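Local coordinates for protein 6-phosphogluconate dehydrogenase NAD-binding (Dyadobacter fermentans, PDB 4GBJ) that probably acts as an NAD- or NADP-binding oxidoreductase of the 6-phosphogluconate and 3-hydroxyisobutyrate dehydrogenase type, at residues T193-K197 with N198-R202; K243-N246 with L247-T251. All coordinates share one frame; numbering follows the deposited sequence.

Interaction 1: T193-K197 with N198-R202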
ATOM      1  N   THR B 193       5.171  -9.975  10.598  1.00 20.17           N
ATOM      2  CA  THR B 193       6.148 -10.916  11.159  1.00 19.29           C
ATOM      3  C   THR B 193       7.006 -10.230  12.187  1.00 21.98           C
ATOM      4  O   THR B 193       7.260 -10.832  13.221  1.00 22.63           O
ATOM      5  CB  THR B 193       6.985 -11.569  10.028  1.00 24.18           C
ATOM      6  OG1 THR B 193       6.071 -12.287   9.226  1.00 24.33           O
ATOM      7  CG2 THR B 193       8.049 -12.524  10.545  1.00 23.91           C
HETATM    8  N   MSE B 194       7.462  -8.988  11.943  1.00 18.91           N
HETATM    9  CA  MSE B 194       8.227  -8.259  12.940  1.00 18.50           C
HETATM   10  C   MSE B 194       7.406  -8.122  14.228  1.00 23.98           C
HETATM   11  O   MSE B 194       7.932  -8.252  15.350  1.00 25.58           O
HETATM   12  CB  MSE B 194       8.640  -6.833  12.446  1.00 20.30           C
HETATM   13  CG  MSE B 194       9.173  -5.888  13.622  1.00 23.64           C
HETATM   14 SE   MSE B 194       9.825  -4.210  12.839  0.67 30.66          SE
HETATM   15  CE  MSE B 194       8.107  -3.306  12.465  1.00 30.54           C
ATOM     16  N   ALA B 195       6.121  -7.764  14.070  1.00 20.91           N
ATOM     17  CA  ALA B 195       5.211  -7.608  15.207  1.00 20.75           C
ATOM     18  C   ALA B 195       5.048  -8.950  15.915  1.00 24.21           C
ATOM     19  O   ALA B 195       5.246  -9.043  17.142  1.00 24.31           O
ATOM     20  CB  ALA B 195       3.864  -7.070  14.716  1.00 22.63           C
ATOM     21  N   GLU B 196       4.803 -10.021  15.142  1.00 20.68           N
ATOM     22  CA  GLU B 196       4.610 -11.348  15.713  1.00 23.17           C
ATOM     23  C   GLU B 196       5.804 -11.800  16.543  1.00 25.36           C
ATOM     24  O   GLU B 196       5.645 -12.296  17.650  1.00 26.24           O
ATOM     25  CB  GLU B 196       4.325 -12.349  14.612  1.00 24.33           C
ATOM     26  CG  GLU B 196       4.091 -13.753  15.117  1.00 29.73           C
ATOM     27  CD  GLU B 196       3.819 -14.744  14.010  1.00 38.45           C
ATOM     28  OE1 GLU B 196       3.887 -14.357  12.816  1.00 30.43           O
ATOM     29  OE2 GLU B 196       3.563 -15.922  14.341  1.00 34.26           O
ATOM     30  N   LYS B 197       6.995 -11.594  16.047  1.00 24.27           N
ATOM     31  CA  LYS B 197       8.201 -12.003  16.795  1.00 26.04           C
ATOM     32  C   LYS B 197       8.428 -11.093  18.001  1.00 32.78           C
ATOM     33  O   LYS B 197       9.148 -11.471  18.889  1.00 31.91           O
ATOM     34  CB  LYS B 197       9.360 -12.029  15.820  1.00 29.24           C
ATOM     35  CG  LYS B 197       9.076 -13.161  14.846  1.00 29.35           C
ATOM     36  CD  LYS B 197      10.241 -13.789  14.372  1.00 38.92           C
ATOM     37  CE  LYS B 197      10.981 -14.647  15.378  1.00 26.27           C
ATOM     38  NZ  LYS B 197      12.274 -14.917  14.752  1.00 29.34           N
ATOM     39  N   ASN B 198       7.745  -9.929  18.061  1.00 30.43           N
ATOM     40  CA  ASN B 198       7.747  -9.031  19.222  1.00 31.14           C
ATOM     41  C   ASN B 198       6.613  -9.354  20.172  1.00 37.11           C
ATOM     42  O   ASN B 198       6.399  -8.589  21.094  1.00 40.51           O
ATOM     43  CB  ASN B 198       7.678  -7.567  18.805  1.00 30.56           C
ATOM     44  CG  ASN B 198       9.035  -6.961  18.667  1.00 41.15           C
ATOM     45  OD1 ASN B 198       9.656  -6.588  19.662  1.00 37.36           O
ATOM     46  ND2 ASN B 198       9.557  -6.924  17.463  1.00 33.62           N
ATOM     47  N   GLY B 199       5.941 -10.495  20.000  1.00 32.18           N
ATOM     48  CA  GLY B 199       4.852 -10.915  20.876  1.00 33.23           C
ATOM     49  C   GLY B 199       3.554 -10.186  20.617  1.00 36.39           C
ATOM     50  O   GLY B 199       2.709 -10.197  21.485  1.00 36.87           O
ATOM     51  N   ILE B 200       3.380  -9.530  19.437  1.00 28.93           N
ATOM     52  CA  ILE B 200       2.152  -8.803  19.103  1.00 27.84           C
ATOM     53  C   ILE B 200       1.368  -9.644  18.103  1.00 32.69           C
ATOM     54  O   ILE B 200       1.951 -10.121  17.139  1.00 32.96           O
ATOM     55  CB  ILE B 200       2.496  -7.404  18.518  1.00 28.08           C
ATOM     56  CG1 ILE B 200       3.154  -6.521  19.533  1.00 27.95           C
ATOM     57  CG2 ILE B 200       1.287  -6.728  17.928  1.00 29.90           C
ATOM     58  CD1 ILE B 200       4.060  -5.409  18.875  1.00 27.62           C
ATOM     59  N   SER B 201       0.075  -9.781  18.284  1.00 27.51           N
ATOM     60  CA  SER B 201      -0.727 -10.580  17.356  1.00 27.72           C
ATOM     61  C   SER B 201      -0.790  -9.902  15.979  1.00 28.55           C
ATOM     62  O   SER B 201      -0.788  -8.671  15.881  1.00 24.62           O
ATOM     63  CB  SER B 201      -2.131 -10.817  17.915  1.00 28.06           C
ATOM     64  OG  SER B 201      -2.954  -9.715  17.605  1.00 33.60           O
ATOM     65  N   ARG B 202      -0.790 -10.720  14.913  1.00 25.40           N
ATOM     66  CA  ARG B 202      -0.778 -10.215  13.548  1.00 24.16           C
ATOM     67  C   ARG B 202      -2.110  -9.490  13.264  1.00 25.11           C
ATOM     68  O   ARG B 202      -2.172  -8.477  12.575  1.00 22.23           O
ATOM     69  CB  ARG B 202      -0.540 -11.379  12.567  1.00 24.91           C
ATOM     70  CG  ARG B 202       0.825 -12.079  12.700  1.00 27.77           C
ATOM     71  CD  ARG B 202       0.837 -13.343  11.875  1.00 22.30           C
ATOM     72  NE  ARG B 202       0.929 -13.092  10.431  1.00 21.70           N
ATOM     73  CZ  ARG B 202       2.067 -12.885   9.758  1.00 27.97           C
ATOM     74  NH1 ARG B 202       3.228 -12.885  10.388  1.00 27.94           N
ATOM     75  NH2 ARG B 202       2.046 -12.702   8.436  1.00 20.38           N
TER
HETATM   76  O   HOH W   1       4.286 -13.360   6.884  1.00 30.46           O

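Interaction 2: K243-N246 with L247-T251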
ATOM      1  N   LYS B 243       4.258 -15.564 -12.893  1.00 25.88           N
ATOM      2  CA  LYS B 243       4.051 -15.203 -14.304  1.00 25.40           C
ATOM      3  C   LYS B 243       3.863 -13.674 -14.432  1.00 28.39           C
ATOM      4  O   LYS B 243       4.550 -13.036 -15.229  1.00 24.15           O
ATOM      5  CB  LYS B 243       2.812 -15.909 -14.861  1.00 26.28           C
ATOM      6  CG  LYS B 243       2.519 -15.611 -16.361  1.00 33.11           C
ATOM      7  CD  LYS B 243       1.186 -16.219 -16.860  1.00 32.80           C
ATOM      8  CE  LYS B 243      -0.082 -15.502 -16.399  1.00 54.44           C
ATOM      9  NZ  LYS B 243      -0.174 -14.079 -16.896  1.00 73.96           N
ATOM     10  N   ASP B 244       3.039 -13.086 -13.535  1.00 24.99           N
ATOM     11  CA  ASP B 244       2.746 -11.658 -13.584  1.00 23.93           C
ATOM     12  C   ASP B 244       3.947 -10.790 -13.188  1.00 23.56           C
ATOM     13  O   ASP B 244       4.228  -9.818 -13.895  1.00 23.41           O
ATOM     14  CB  ASP B 244       1.510 -11.282 -12.738  1.00 26.10           C
ATOM     15  CG  ASP B 244       0.156 -11.461 -13.450  1.00 43.78           C
ATOM     16  OD1 ASP B 244       0.153 -11.817 -14.687  1.00 42.46           O
ATOM     17  OD2 ASP B 244      -0.898 -11.183 -12.807  1.00 45.36           O
ATOM     18  N   ILE B 245       4.659 -11.114 -12.120  1.00 19.29           N
ATOM     19  CA  ILE B 245       5.817 -10.303 -11.753  1.00 17.29           C
ATOM     20  C   ILE B 245       6.920 -10.395 -12.835  1.00 20.48           C
ATOM     21  O   ILE B 245       7.622  -9.424 -13.046  1.00 21.53           O
ATOM     22  CB  ILE B 245       6.347 -10.623 -10.342  1.00 18.70           C
ATOM     23  CG1 ILE B 245       7.175  -9.503  -9.795  1.00 17.96           C
ATOM     24  CG2 ILE B 245       7.129 -11.931 -10.276  1.00 21.05           C
ATOM     25  CD1 ILE B 245       6.375  -8.192  -9.498  1.00 22.78           C
ATOM     26  N   ASN B 246       7.085 -11.529 -13.478  1.00 17.76           N
ATOM     27  CA  ASN B 246       8.043 -11.679 -14.573  1.00 17.98           C
ATOM     28  C   ASN B 246       7.665 -10.842 -15.777  1.00 24.73           C
ATOM     29  O   ASN B 246       8.582 -10.305 -16.419  1.00 26.10           O
ATOM     30  CB  ASN B 246       8.224 -13.121 -14.990  1.00 23.71           C
ATOM     31  CG  ASN B 246       9.110 -13.910 -14.032  1.00 27.10           C
ATOM     32  OD1 ASN B 246       9.948 -13.373 -13.316  1.00 26.32           O
ATOM     33  ND2 ASN B 246       8.946 -15.211 -13.969  1.00 20.48           N
ATOM     34  N   LEU B 247       6.335 -10.649 -16.066  1.00 20.35           N
ATOM     35  CA  LEU B 247       5.908  -9.747 -17.156  1.00 19.82           C
ATOM     36  C   LEU B 247       6.344  -8.314 -16.800  1.00 22.75           C
ATOM     37  O   LEU B 247       6.819  -7.583 -17.644  1.00 21.60           O
ATOM     38  CB  LEU B 247       4.383  -9.782 -17.361  1.00 19.91           C
ATOM     39  CG  LEU B 247       3.722 -11.067 -17.905  1.00 25.50           C
ATOM     40  CD1 LEU B 247       2.272 -10.866 -18.057  1.00 26.82           C
ATOM     41  CD2 LEU B 247       4.304 -11.479 -19.251  1.00 30.57           C
ATOM     42  N   THR B 248       6.166  -7.920 -15.533  1.00 23.07           N
ATOM     43  CA  THR B 248       6.562  -6.599 -15.051  1.00 21.72           C
ATOM     44  C   THR B 248       8.075  -6.399 -15.183  1.00 23.45           C
ATOM     45  O   THR B 248       8.531  -5.343 -15.648  1.00 23.60           O
ATOM     46  CB  THR B 248       6.082  -6.444 -13.623  1.00 24.65           C
ATOM     47  OG1 THR B 248       4.659  -6.549 -13.643  1.00 33.69           O
ATOM     48  CG2 THR B 248       6.566  -5.140 -12.970  1.00 23.81           C
ATOM     49  N   LEU B 249       8.847  -7.365 -14.720  1.00 18.72           N
ATOM     50  CA  LEU B 249      10.300  -7.265 -14.803  1.00 20.29           C
ATOM     51  C   LEU B 249      10.774  -7.177 -16.246  1.00 25.39           C
ATOM     52  O   LEU B 249      11.670  -6.385 -16.531  1.00 23.89           O
ATOM     53  CB  LEU B 249      10.972  -8.422 -14.094  1.00 19.45           C
ATOM     54  CG  LEU B 249      10.855  -8.375 -12.573  1.00 20.79           C
ATOM     55  CD1 LEU B 249      11.089  -9.778 -11.950  1.00 19.81           C
ATOM     56  CD2 LEU B 249      11.851  -7.347 -11.993  1.00 18.84           C
ATOM     57  N   GLN B 250      10.157  -7.947 -17.160  1.00 24.03           N
ATOM     58  CA  GLN B 250      10.533  -7.854 -18.579  1.00 23.95           C
ATOM     59  C   GLN B 250      10.200  -6.496 -19.129  1.00 26.07           C
ATOM     60  O   GLN B 250      10.973  -5.933 -19.899  1.00 26.44           O
ATOM     61  CB  GLN B 250       9.828  -8.928 -19.413  1.00 25.56           C
ATOM     62  CG  GLN B 250      10.323  -9.020 -20.869  1.00 34.66           C
ATOM     63  CD  GLN B 250      11.804  -9.419 -20.929  1.00 65.48           C
ATOM     64  OE1 GLN B 250      12.186 -10.450 -20.358  1.00 68.98           O
ATOM     65  NE2 GLN B 250      12.700  -8.624 -21.599  1.00 35.82           N
ATOM     66  N   THR B 251       8.983  -6.018 -18.828  1.00 22.20           N
ATOM     67  CA  THR B 251       8.499  -4.730 -19.303  1.00 21.56           C
ATOM     68  C   THR B 251       9.429  -3.608 -18.810  1.00 24.92           C
ATOM     69  O   THR B 251       9.806  -2.731 -19.591  1.00 23.91           O
ATOM     70  CB  THR B 251       7.042  -4.533 -18.843  1.00 25.46           C
ATOM     71  OG1 THR B 251       6.266  -5.525 -19.492  1.00 31.46           O
ATOM     72  CG2 THR B 251       6.499  -3.165 -19.163  1.00 28.82           C
TER

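Interaction 1: T193-K197 with N198-R202
Arg202 reaches back over the turn after helix 169-197 to Glu196 and Thr193, where its NH1 meets both side chains. The ionic part is a salt bridge from Arg202 NH1 to Glu196 OE1 (2.9 Å), met nearly along its C-O axis. Carboxylate and guanidinium planes stand 72° apart, so this is a single-oxygen contact and not a two-pronged pair. Glu196 presents that oxygen because CG is anti to the backbone N (chi1 -179°) and the chain beyond is extended.

Among the side-chain hydrogen bonds outside the salt bridge, Arg202 NH1 also donates to Thr193 OG1 (3.1 Å), which lies in the guanidinium plane, while a water links Thr193 OG1 with Arg202 NH2. Gly189 O and Val226 O are further partners of Thr193 OG1 and Arg202 NH2. Asn198 ND2 donates to Met194 O at 3.0 Å, nearly straight (167°); its OD1 meets Arg105 of the second subunit.

The backbone bonds form a Schellman motif, with Ile200 N on Ala195 O (3.0 Å), Gly199 N on Glu196 O (3.0 Å) and Gly199 at positive phi as C-prime residue. Beside these bonds Ala195 CB touches Ile200 CB at 4.1 Å. With alanine in place of Arg202, the Glu196 carboxylate would probably lose this counter-charge and Thr193 OG1 this donor. One buried cation thus ties the end of one helix to the start of the next.

Interaction 2: K243-N246 with L247-T251
Ile245 and Leu249, like Lys243 and Leu247, are neighbours one turn apart inside helix 238-254, so this is a local i to i+4 contact within one continuous helix of the C-terminal helical domain. Backbone geometry supports that reading: four successive i to i+4 hydrogen bonds run from Leu247 N on Lys243 O to Gln250 N on Asn246 O, with Leu249 N lying 2.9 Å from Ile245 O.

The leucines lean back on this frame. With CG anti to the carbonyl carbon (chi1 -68°), Leu247 sets CG 3.4 Å from Lys243 O, and Leu249, turned likewise, brings its CD1 to 4.5 Å from Ile245 CG1, a light apolar touch. Leu247 CD1 also passes near Asp244 OD1, which receives Lys243 NZ at 3.2 Å in a salt bridge from the syn side, 30° out of the carboxylate plane.

Further along, Leu247 O takes two donors from Thr251, the backbone N and OG1, from opposite faces of its carbonyl plane; the hydroxyl bond is 2.8 Å long. Different sides of the helix serve different neighbours: Asp244, Leu247, Thr248 and Thr251 touch helix 169-197, Ile245, Asn246 and Leu249 touch helix 260-274, and Lys243 and Asp244 reach Asp71 and Thr98 in loops that follow strands 64-67 and 92-95 of the Rossmann-type sheet.

In the fold
Interactions 1 and 2 come in series along the chain, and both lie in its helical C-terminal part, which belongs to the 3-hydroxyisobutyrate dehydrogenase family. Their centres are 32 Å apart and their nearest atoms about 19 Å, so they do not touch within a subunit. Helix 169-197 spans the gap: interaction 1 lies at its C-terminal end, whereas Leu175, near its beginning, packs on helix 238-254 of interaction 2. Between subunits the two sites meet, since Thr248 and Thr251 of interaction 2 pack on Met194 and Asn198 of the second subunit. A helix terminus in one copy therefore lies against the C-terminal half of helix 238-254 in the other, as part of the dimer interface.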